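Local coordinates for UDP-N-acetylglucosamine 2-epimerase (Listeria monocytogenes, PDB 3OT5), which probably catalyses the interconversion of UDP-N-acetylglucosamine and UDP-N-acetylmannosamine by inverting the sugar at C2, within a fold of two Rossmann-like domains, at residues A[171-181]-A[189-199]; A[122-132]-A[158-169]. All blocks are in the same frame, centred on the assembly; numbering follows the deposited sequence. Where two conformers were deposited one is given.

Contact 1: residues A[171-181]-A[189-199]; sequences DIHFSPTKQAK and KDPATIFVTGN
The closing beta-alpha-beta unit of a Rossmann-like sheet brings strand 172-175 beside strand 194-196, with helix 178-186 as the crossover between them. The pairing is parallel, the short strand axes 4.6 Å apart, and its bonds zigzag in the usual way: His-173 gives its N to Thr-193 O at 2.9 Å and takes Phe-195 N on its own O, while Ser-175 N reaches Phe-195 O. Ser-175 O then receives Thr-197 N at 2.8 Å, one residue past the strand, and Gly-198 N only weakly.

The two faces of this ladder differ. On the one bearing His-173, Ser-175, Ile-194 and Val-196, the returning helix lays Lys-181 over the second strand. The extended Lys-181 chain, its first torsion trans (177°), runs obliquely across Ile-194, CG meeting CG2 at a tight 3.5 Å, and crosses Val-196 at about a right angle; its NZ makes a weak bond to Ile-194 O and a salt bridge to Asp-400. At the strand's start, the His-173 imidazole lies side by side with Thr-193, and a water in the ring plane joins NE2 to Thr-193 OG1, to which it donates at 2.6 Å. Thr-193 OG1 in turn donates a hydrogen bond to Asp-190 O, in the carbonyl plane and on a lone pair. On the other face CD1 of Ile-172 comes obliquely to the Phe-195 ring, 3.7 Å from CE2, and Thr-197 CG2 rests 4.0 Å from Phe-174 CB.

Strand 194-196 is the last of the sheet within the chain, and strand 172-175 is bonded on its other side to strand 140-144. Leu-184 of helix 178-186 packs under His-173, Ser-175 and Ile-194, whereas helix 380-392 covers Phe-174 and Thr-197.

Contact 2: residues A[122-132]-A[158-169]; sequences GDTTTSFAAGL and PEEMNRQLTGVM
Asp-123 O is held by the side-chain amide of Asn-162, whose ND2 donates at 2.8 Å; the oxygen lies near the amide plane, while the donor is tilted 33° from the carbonyl plane. The other end of that amide is engaged too: a water donates to Asn-162 OD1 at 2.6 Å and bonds to Thr-125 OG1, bridging the start of helix 125-136 to helix 159-169. The Asp-123 carboxylate, lying alongside Arg-163, meets NH1 through OD2 in a salt bridge whose hydrogen bond is weak. Arg-163 turns NE and NH2 side-on to one atom, Glu-160 OE1, each at 2.8 Å, an in-plane grip that should restrain guanidinium rotation; Thr-150 N and Trp-151 N hold the Glu-160 carboxylate from outside.

Further along, Phe-128 is a knob among Asn-162, Leu-165, Thr-166 and Met-169. A first torsion of 156°, roughly trans, swings the ring across to helix 159-169; Leu-165 CD1 lies over one face, 3.9 Å from the centroid, in a CH-pi contact. Met-169 bends at its last torsion, bringing CE to 3.5 Å from Phe-128 CD1 and SD against Leu-132.

This chemistry implies that polar bonds, one weak, tie the loop before helix 125-136 and its first turn to helix 159-169, with mainly apolar interlocking farther along.

Both contacts belong to the domain built on the seven-stranded parallel sheet, but at different levels. Contact 1 is mostly buried and lies mainly within the sheet, with the crossover helix laid against it; backbone bonds set the register and side chains fill in above and below. Contact 2 is only partly buried, joins two helices of the layer outside the sheet, and relies mainly on side chains: an amide meeting a backbone carbonyl, a salt-bridge network, bridging waters and an aromatic knob. The chain runs from helix 159-169 straight into strand 172-175, so the two follow in series, their centres about 15 Å apart. They also touch, His-173 CE1 lying 3.1 Å from Gly-167 O, where the helix layer meets the sheet.

Contact 1: residues A[171-181]-A[189-199]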
loop_
_atom_site.group_PDB
_atom_site.type_symbol
_atom_site.label_atom_id
_atom_site.label_comp_id
_atom_site.label_asym_id
_atom_site.label_seq_id
_atom_site.Cartn_x
_atom_site.Cartn_y
_atom_site.Cartn_z
ATOM N N ASP A 171 -0.047 -6.124 -21.145
ATOM C CA ASP A 171 0.286 -7.398 -21.740
ATOM C C ASP A 171 0.464 -8.422 -20.638
ATOM O O ASP A 171 0.277 -9.590 -20.854
ATOM C CB ASP A 171 1.577 -7.263 -22.519
ATOM C CG ASP A 171 1.439 -6.323 -23.668
ATOM O OD1 ASP A 171 0.577 -6.585 -24.531
ATOM O OD2 ASP A 171 2.202 -5.352 -23.724
ATOM N N ILE A 172 0.824 -7.963 -19.446
ATOM C CA ILE A 172 1.025 -8.855 -18.321
ATOM C C ILE A 172 0.519 -8.151 -17.057
ATOM O O ILE A 172 0.760 -6.959 -16.832
ATOM C CB ILE A 172 2.500 -9.363 -18.280
ATOM C CG1 ILE A 172 2.721 -10.359 -17.147
ATOM C CG2 ILE A 172 3.472 -8.207 -18.190
ATOM C CD1 ILE A 172 4.065 -11.096 -17.276
ATOM N N HIS A 173 -0.234 -8.902 -16.264
ATOM C CA HIS A 173 -0.874 -8.375 -15.085
ATOM C C HIS A 173 -0.365 -9.065 -13.852
ATOM O O HIS A 173 -0.317 -10.299 -13.785
ATOM C CB HIS A 173 -2.379 -8.613 -15.197
ATOM C CG HIS A 173 -2.961 -8.153 -16.492
ATOM N ND1 HIS A 173 -3.576 -6.929 -16.643
ATOM C CD2 HIS A 173 -3.001 -8.747 -17.707
ATOM C CE1 HIS A 173 -3.987 -6.797 -17.891
ATOM N NE2 HIS A 173 -3.641 -7.883 -18.562
ATOM N N PHE A 174 0.003 -8.260 -12.872
ATOM C CA PHE A 174 0.500 -8.767 -11.631
ATOM C C PHE A 174 -0.569 -8.371 -10.618
ATOM O O PHE A 174 -0.605 -7.255 -10.141
ATOM C CB PHE A 174 1.877 -8.163 -11.345
ATOM C CG PHE A 174 2.829 -8.259 -12.516
ATOM C CD1 PHE A 174 3.369 -9.475 -12.891
ATOM C CD2 PHE A 174 3.180 -7.123 -13.240
ATOM C CE1 PHE A 174 4.241 -9.568 -13.949
ATOM C CE2 PHE A 174 4.060 -7.199 -14.297
ATOM C CZ PHE A 174 4.589 -8.433 -14.667
ATOM N N SER A 175 -1.486 -9.294 -10.352
ATOM C CA SER A 175 -2.582 -9.041 -9.433
ATOM C C SER A 175 -2.138 -9.249 -8.001
ATOM O O SER A 175 -1.315 -10.113 -7.723
ATOM C CB SER A 175 -3.760 -9.964 -9.741
ATOM O OG SER A 175 -4.260 -9.720 -11.045
ATOM N N PRO A 176 -2.670 -8.443 -7.088
ATOM C CA PRO A 176 -2.267 -8.627 -5.721
ATOM C C PRO A 176 -3.034 -9.765 -5.072
ATOM O O PRO A 176 -2.535 -10.367 -4.129
ATOM C CB PRO A 176 -2.634 -7.294 -5.072
ATOM C CG PRO A 176 -3.824 -6.855 -5.821
ATOM C CD PRO A 176 -3.590 -7.304 -7.241
ATOM N N THR A 177 -4.214 -10.082 -5.594
ATOM C CA THR A 177 -5.040 -11.128 -5.006
ATOM C C THR A 177 -5.751 -11.980 -6.037
ATOM O O THR A 177 -5.799 -11.647 -7.233
ATOM C CB THR A 177 -6.138 -10.517 -4.116
ATOM O OG1 THR A 177 -6.992 -9.690 -4.918
ATOM C CG2 THR A 177 -5.529 -9.675 -2.996
ATOM N N LYS A 178 -6.316 -13.083 -5.551
ATOM C CA LYS A 178 -7.049 -13.998 -6.392
ATOM C C LYS A 178 -8.229 -13.237 -6.998
ATOM O O LYS A 178 -8.526 -13.394 -8.190
ATOM C CB LYS A 178 -7.525 -15.217 -5.590
ATOM C CG LYS A 178 -8.205 -16.294 -6.450
ATOM C CD LYS A 178 -8.675 -17.490 -5.620
ATOM C CE LYS A 178 -9.374 -18.545 -6.492
ATOM N NZ LYS A 178 -9.821 -19.760 -5.709
ATOM N N GLN A 179 -8.868 -12.398 -6.172
ATOM C CA GLN A 179 -10.017 -11.586 -6.586
ATOM C C GLN A 179 -9.685 -10.697 -7.759
ATOM O O GLN A 179 -10.440 -10.622 -8.705
ATOM C CB GLN A 179 -10.480 -10.698 -5.432
ATOM C CG GLN A 179 -11.701 -9.797 -5.729
ATOM C CD GLN A 179 -12.952 -10.581 -6.103
ATOM O OE1 GLN A 179 -13.073 -11.095 -7.218
ATOM N NE2 GLN A 179 -13.920 -10.616 -5.190
ATOM N N ALA A 180 -8.564 -9.993 -7.675
ATOM C CA ALA A 180 -8.139 -9.107 -8.756
ATOM C C ALA A 180 -7.929 -9.900 -10.045
ATOM O O ALA A 180 -8.185 -9.395 -11.146
ATOM C CB ALA A 180 -6.859 -8.367 -8.369
ATOM N N LYS A 181 -7.458 -11.136 -9.910
ATOM C CA LYS A 181 -7.240 -11.998 -11.062
ATOM C C LYS A 181 -8.580 -12.334 -11.686
ATOM O O LYS A 181 -8.748 -12.204 -12.897
ATOM C CB LYS A 181 -6.460 -13.269 -10.691
ATOM C CG LYS A 181 -6.275 -14.248 -11.856
ATOM C CD LYS A 181 -5.199 -15.291 -11.556
ATOM C CE LYS A 181 -4.866 -16.142 -12.774
ATOM N NZ LYS A 181 -3.644 -16.975 -12.536
ATOM N N LYS A 189 -9.655 -11.373 -20.052
ATOM C CA LYS A 189 -8.193 -11.372 -20.205
ATOM C C LYS A 189 -7.665 -12.802 -20.284
ATOM O O LYS A 189 -8.253 -13.730 -19.724
ATOM C CB LYS A 189 -7.464 -10.619 -19.078
ATOM C CG LYS A 189 -7.368 -9.109 -19.227
ATOM C CD LYS A 189 -8.687 -8.392 -19.172
ATOM C CE LYS A 189 -8.460 -6.884 -19.277
ATOM N NZ LYS A 189 -9.722 -6.118 -19.236
ATOM N N ASP A 190 -6.537 -12.957 -20.970
ATOM C CA ASP A 190 -5.908 -14.255 -21.162
ATOM C C ASP A 190 -5.295 -14.737 -19.843
ATOM O O ASP A 190 -4.353 -14.129 -19.349
ATOM C CB ASP A 190 -4.838 -14.130 -22.259
ATOM C CG ASP A 190 -4.218 -15.464 -22.655
ATOM O OD1 ASP A 190 -3.405 -15.459 -23.607
ATOM O OD2 ASP A 190 -4.536 -16.507 -22.045
ATOM N N PRO A 191 -5.827 -15.840 -19.275
ATOM C CA PRO A 191 -5.296 -16.368 -18.012
ATOM C C PRO A 191 -3.767 -16.487 -17.994
ATOM O O PRO A 191 -3.149 -16.238 -16.972
ATOM C CB PRO A 191 -5.926 -17.773 -17.903
ATOM C CG PRO A 191 -7.110 -17.769 -18.835
ATOM C CD PRO A 191 -6.841 -16.732 -19.887
ATOM N N ALA A 192 -3.169 -16.882 -19.115
ATOM C CA ALA A 192 -1.715 -17.020 -19.200
ATOM C C ALA A 192 -0.964 -15.700 -18.953
ATOM O O ALA A 192 0.239 -15.706 -18.693
ATOM C CB ALA A 192 -1.317 -17.603 -20.557
ATOM N N THR A 193 -1.663 -14.572 -19.021
ATOM C CA THR A 193 -1.014 -13.280 -18.808
ATOM C C THR A 193 -1.206 -12.685 -17.394
ATOM O O THR A 193 -0.640 -11.629 -17.082
ATOM C CB THR A 193 -1.514 -12.258 -19.841
ATOM O OG1 THR A 193 -2.897 -11.977 -19.613
ATOM C CG2 THR A 193 -1.310 -12.792 -21.271
ATOM N N ILE A 194 -1.979 -13.354 -16.542
ATOM C CA ILE A 194 -2.232 -12.840 -15.189
ATOM C C ILE A 194 -1.510 -13.648 -14.125
ATOM O O ILE A 194 -1.561 -14.888 -14.118
ATOM C CB ILE A 194 -3.731 -12.874 -14.840
ATOM C CG1 ILE A 194 -4.571 -12.168 -15.906
ATOM C CG2 ILE A 194 -3.968 -12.224 -13.486
ATOM C CD1 ILE A 194 -6.049 -12.462 -15.756
ATOM N N PHE A 195 -0.866 -12.948 -13.196
ATOM C CA PHE A 195 -0.154 -13.615 -12.116
ATOM C C PHE A 195 -0.516 -13.012 -10.766
ATOM O O PHE A 195 -0.305 -11.829 -10.553
ATOM C CB PHE A 195 1.361 -13.499 -12.320
ATOM C CG PHE A 195 1.859 -14.148 -13.570
ATOM C CD1 PHE A 195 2.318 -15.462 -13.550
ATOM C CD2 PHE A 195 1.866 -13.460 -14.773
ATOM C CE1 PHE A 195 2.775 -16.068 -14.700
ATOM C CE2 PHE A 195 2.328 -14.068 -15.940
ATOM C CZ PHE A 195 2.786 -15.366 -15.900
ATOM N N VAL A 196 -1.073 -13.825 -9.866
ATOM C CA VAL A 196 -1.388 -13.370 -8.526
ATOM C C VAL A 196 -0.035 -13.426 -7.847
ATOM O O VAL A 196 0.494 -14.493 -7.575
ATOM C CB VAL A 196 -2.376 -14.286 -7.769
ATOM C CG1 VAL A 196 -2.657 -13.711 -6.346
ATOM C CG2 VAL A 196 -3.670 -14.440 -8.544
ATOM N N THR A 197 0.520 -12.261 -7.578
ATOM C CA THR A 197 1.839 -12.149 -6.989
ATOM C C THR A 197 1.855 -11.659 -5.552
ATOM O O THR A 197 2.865 -11.790 -4.857
ATOM C CB THR A 197 2.606 -11.092 -7.786
ATOM O OG1 THR A 197 1.910 -9.844 -7.675
ATOM C CG2 THR A 197 2.685 -11.493 -9.260
ATOM N N GLY A 198 0.732 -11.118 -5.098
ATOM C CA GLY A 198 0.670 -10.507 -3.767
ATOM C C GLY A 198 0.937 -9.023 -4.000
ATOM O O GLY A 198 1.157 -8.592 -5.135
ATOM N N ASN A 199 0.954 -8.263 -2.913
ATOM C CA ASN A 199 1.171 -6.822 -2.941
ATOM C C ASN A 199 2.623 -6.429 -2.647
ATOM O O ASN A 199 3.153 -6.798 -1.601
ATOM C CB ASN A 199 0.253 -6.186 -1.888
ATOM C CG ASN A 199 0.429 -4.684 -1.775
ATOM O OD1 ASN A 199 1.313 -4.095 -2.406
ATOM N ND2 ASN A 199 -0.407 -4.056 -0.957
HETATM O O HOH W 1 -3.292 -9.812 -20.969
#

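Contact 2: residues A[122-132]-A[158-169]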
loop_
_atom_site.group_PDB
_atom_site.type_symbol
_atom_site.label_atom_id
_atom_site.label_comp_id
_atom_site.label_asym_id
_atom_site.label_seq_id
_atom_site.Cartn_x
_atom_site.Cartn_y
_atom_site.Cartn_z
ATOM N N GLY A 122 -0.619 0.321 -10.379
ATOM C CA GLY A 122 -1.963 0.638 -9.963
ATOM C C GLY A 122 -2.887 1.462 -10.835
ATOM O O GLY A 122 -3.019 1.237 -12.041
ATOM N N ASP A 123 -3.474 2.477 -10.215
ATOM C CA ASP A 123 -4.509 3.256 -10.857
ATOM C C ASP A 123 -4.326 4.764 -10.985
ATOM O O ASP A 123 -5.296 5.492 -11.224
ATOM C CB ASP A 123 -5.756 2.958 -10.054
ATOM C CG ASP A 123 -5.534 3.151 -8.575
ATOM O OD1 ASP A 123 -4.716 4.032 -8.201
ATOM O OD2 ASP A 123 -6.189 2.442 -7.784
ATOM N N THR A 124 -3.108 5.251 -10.841
ATOM C CA THR A 124 -2.893 6.674 -10.981
ATOM C C THR A 124 -2.985 7.084 -12.436
ATOM O O THR A 124 -2.846 6.274 -13.347
ATOM C CB THR A 124 -1.525 7.099 -10.449
ATOM O OG1 THR A 124 -0.498 6.296 -11.072
ATOM C CG2 THR A 124 -1.485 6.925 -8.939
ATOM N N THR A 125 -3.185 8.365 -12.651
ATOM C CA THR A 125 -3.266 8.904 -13.988
ATOM C C THR A 125 -1.936 8.783 -14.703
ATOM O O THR A 125 -1.897 8.561 -15.911
ATOM C CB THR A 125 -3.740 10.327 -13.920
ATOM O OG1 THR A 125 -5.077 10.278 -13.451
ATOM C CG2 THR A 125 -3.676 11.032 -15.309
ATOM N N THR A 126 -0.852 8.917 -13.948
ATOM C CA THR A 126 0.490 8.789 -14.493
ATOM C C THR A 126 0.695 7.390 -15.066
ATOM O O THR A 126 1.203 7.242 -16.162
ATOM C CB THR A 126 1.548 9.111 -13.425
ATOM O OG1 THR A 126 1.270 8.346 -12.242
ATOM C CG2 THR A 126 1.499 10.581 -13.067
ATOM N N SER A 127 0.246 6.369 -14.347
ATOM C CA SER A 127 0.379 4.992 -14.816
ATOM C C SER A 127 -0.387 4.710 -16.090
ATOM O O SER A 127 0.100 4.002 -16.981
ATOM C CB SER A 127 -0.072 4.020 -13.742
ATOM O OG SER A 127 0.857 4.050 -12.693
ATOM N N PHE A 128 -1.599 5.229 -16.166
ATOM C CA PHE A 128 -2.407 5.036 -17.349
ATOM C C PHE A 128 -1.759 5.717 -18.530
ATOM O O PHE A 128 -1.620 5.120 -19.593
ATOM C CB PHE A 128 -3.809 5.576 -17.141
ATOM C CG PHE A 128 -4.507 5.945 -18.417
ATOM C CD1 PHE A 128 -4.854 4.975 -19.349
ATOM C CD2 PHE A 128 -4.821 7.276 -18.687
ATOM C CE1 PHE A 128 -5.496 5.319 -20.509
ATOM C CE2 PHE A 128 -5.476 7.616 -19.846
ATOM C CZ PHE A 128 -5.811 6.635 -20.761
ATOM N N ALA A 129 -1.347 6.960 -18.325
ATOM C CA ALA A 129 -0.738 7.753 -19.391
ATOM C C ALA A 129 0.551 7.121 -19.917
ATOM O O ALA A 129 0.804 7.081 -21.119
ATOM C CB ALA A 129 -0.473 9.168 -18.896
ATOM N N ALA A 130 1.363 6.647 -18.991
ATOM C CA ALA A 130 2.621 6.013 -19.330
ATOM C C ALA A 130 2.317 4.696 -20.037
ATOM O O ALA A 130 3.046 4.272 -20.942
ATOM C CB ALA A 130 3.449 5.796 -18.068
ATOM N N GLY A 131 1.230 4.050 -19.629
ATOM C CA GLY A 131 0.820 2.804 -20.231
ATOM C C GLY A 131 0.462 3.021 -21.677
ATOM O O GLY A 131 0.878 2.273 -22.565
ATOM N N LEU A 132 -0.305 4.067 -21.911
ATOM C CA LEU A 132 -0.717 4.416 -23.244
ATOM C C LEU A 132 0.496 4.770 -24.117
ATOM O O LEU A 132 0.561 4.374 -25.291
ATOM C CB LEU A 132 -1.694 5.577 -23.174
ATOM C CG LEU A 132 -2.299 6.044 -24.495
ATOM C CD1 LEU A 132 -3.071 4.923 -25.189
ATOM C CD2 LEU A 132 -3.190 7.217 -24.207
ATOM N N PRO A 158 -10.277 9.382 -10.928
ATOM C CA PRO A 158 -10.406 8.559 -12.110
ATOM C C PRO A 158 -9.734 7.206 -11.979
ATOM O O PRO A 158 -9.539 6.514 -12.999
ATOM C CB PRO A 158 -9.674 9.381 -13.170
ATOM C CG PRO A 158 -8.581 10.062 -12.407
ATOM C CD PRO A 158 -9.112 10.284 -11.012
ATOM N N GLU A 159 -9.433 6.806 -10.746
ATOM C CA GLU A 159 -8.716 5.568 -10.499
ATOM C C GLU A 159 -9.365 4.283 -11.011
ATOM O O GLU A 159 -8.660 3.406 -11.496
ATOM C CB GLU A 159 -8.348 5.420 -9.017
ATOM C CG GLU A 159 -7.294 6.404 -8.491
ATOM C CD GLU A 159 -7.827 7.821 -8.213
ATOM O OE1 GLU A 159 -9.063 8.020 -8.154
ATOM O OE2 GLU A 159 -6.993 8.734 -8.026
ATOM N N GLU A 160 -10.674 4.130 -10.882
ATOM C CA GLU A 160 -11.313 2.912 -11.402
ATOM C C GLU A 160 -11.102 2.841 -12.920
ATOM O O GLU A 160 -10.711 1.799 -13.466
ATOM C CB GLU A 160 -12.802 2.880 -11.091
ATOM C CG GLU A 160 -13.576 1.698 -11.685
ATOM C CD GLU A 160 -13.206 0.335 -11.108
ATOM O OE1 GLU A 160 -12.412 0.242 -10.148
ATOM O OE2 GLU A 160 -13.746 -0.661 -11.612
ATOM N N MET A 161 -11.354 3.948 -13.601
ATOM C CA MET A 161 -11.185 3.967 -15.051
ATOM C C MET A 161 -9.720 3.803 -15.400
ATOM O O MET A 161 -9.394 3.121 -16.359
ATOM C CB MET A 161 -11.733 5.242 -15.681
ATOM C CG MET A 161 -11.708 5.192 -17.218
ATOM S SD MET A 161 -12.764 3.844 -17.849
ATOM C CE MET A 161 -14.387 4.434 -17.415
ATOM N N ASN A 162 -8.830 4.414 -14.624
ATOM C CA ASN A 162 -7.410 4.262 -14.883
ATOM C C ASN A 162 -7.023 2.800 -14.917
ATOM O O ASN A 162 -6.459 2.327 -15.898
ATOM C CB ASN A 162 -6.556 5.014 -13.866
ATOM C CG ASN A 162 -6.528 6.508 -14.127
ATOM O OD1 ASN A 162 -6.838 6.926 -15.228
ATOM N ND2 ASN A 162 -6.168 7.318 -13.109
ATOM N N ARG A 163 -7.373 2.070 -13.872
ATOM C CA ARG A 163 -6.987 0.665 -13.806
ATOM C C ARG A 163 -7.689 -0.200 -14.843
ATOM O O ARG A 163 -7.161 -1.261 -15.233
ATOM C CB ARG A 163 -7.151 0.130 -12.387
ATOM C CG ARG A 163 -8.534 0.186 -11.819
ATOM C CD ARG A 163 -8.419 0.194 -10.315
ATOM N NE ARG A 163 -9.691 0.386 -9.644
ATOM C CZ ARG A 163 -9.799 0.679 -8.354
ATOM N NH1 ARG A 163 -8.703 0.851 -7.619
ATOM N NH2 ARG A 163 -10.995 0.829 -7.803
ATOM N N GLN A 164 -8.872 0.225 -15.290
ATOM C CA GLN A 164 -9.552 -0.538 -16.319
ATOM C C GLN A 164 -8.870 -0.283 -17.661
ATOM O O GLN A 164 -8.637 -1.220 -18.414
ATOM C CB GLN A 164 -11.037 -0.234 -16.408
ATOM C CG GLN A 164 -11.879 -0.815 -15.297
ATOM C CD GLN A 164 -13.367 -0.622 -15.566
ATOM O OE1 GLN A 164 -13.800 -0.691 -16.709
ATOM N NE2 GLN A 164 -14.154 -0.404 -14.513
ATOM N N LEU A 165 -8.526 0.972 -17.950
ATOM C CA LEU A 165 -7.863 1.304 -19.213
ATOM C C LEU A 165 -6.491 0.655 -19.256
ATOM O O LEU A 165 -6.114 0.033 -20.253
ATOM C CB LEU A 165 -7.752 2.820 -19.410
ATOM C CG LEU A 165 -9.099 3.553 -19.585
ATOM C CD1 LEU A 165 -8.886 5.033 -19.616
ATOM C CD2 LEU A 165 -9.802 3.095 -20.857
ATOM N N THR A 166 -5.736 0.817 -18.180
ATOM C CA THR A 166 -4.424 0.198 -18.080
ATOM C C THR A 166 -4.578 -1.298 -18.285
ATOM O O THR A 166 -3.772 -1.920 -18.969
ATOM C CB THR A 166 -3.763 0.492 -16.734
ATOM O OG1 THR A 166 -3.469 1.894 -16.665
ATOM C CG2 THR A 166 -2.474 -0.313 -16.584
ATOM N N GLY A 167 -5.648 -1.860 -17.718
ATOM C CA GLY A 167 -5.937 -3.277 -17.854
ATOM C C GLY A 167 -6.115 -3.748 -19.294
ATOM O O GLY A 167 -5.746 -4.869 -19.624
ATOM N N VAL A 168 -6.670 -2.926 -20.171
ATOM C CA VAL A 168 -6.841 -3.383 -21.544
ATOM C C VAL A 168 -5.511 -3.287 -22.288
ATOM O O VAL A 168 -5.199 -4.138 -23.128
ATOM C CB VAL A 168 -7.952 -2.619 -22.319
ATOM C CG1 VAL A 168 -9.250 -2.650 -21.533
ATOM C CG2 VAL A 168 -7.540 -1.196 -22.597
ATOM N N MET A 169 -4.709 -2.276 -21.951
ATOM C CA MET A 169 -3.431 -2.069 -22.616
ATOM C C MET A 169 -2.350 -3.020 -22.139
ATOM O O MET A 169 -1.453 -3.360 -22.893
ATOM C CB MET A 169 -2.956 -0.634 -22.416
ATOM C CG MET A 169 -3.889 0.385 -23.014
ATOM S SD MET A 169 -3.303 2.054 -22.743
ATOM C CE MET A 169 -3.381 2.190 -20.964
HETATM O O HOH W 2 -3.445 3.012 -14.127
HETATM O O HOH W 3 -6.578 9.530 -15.638
#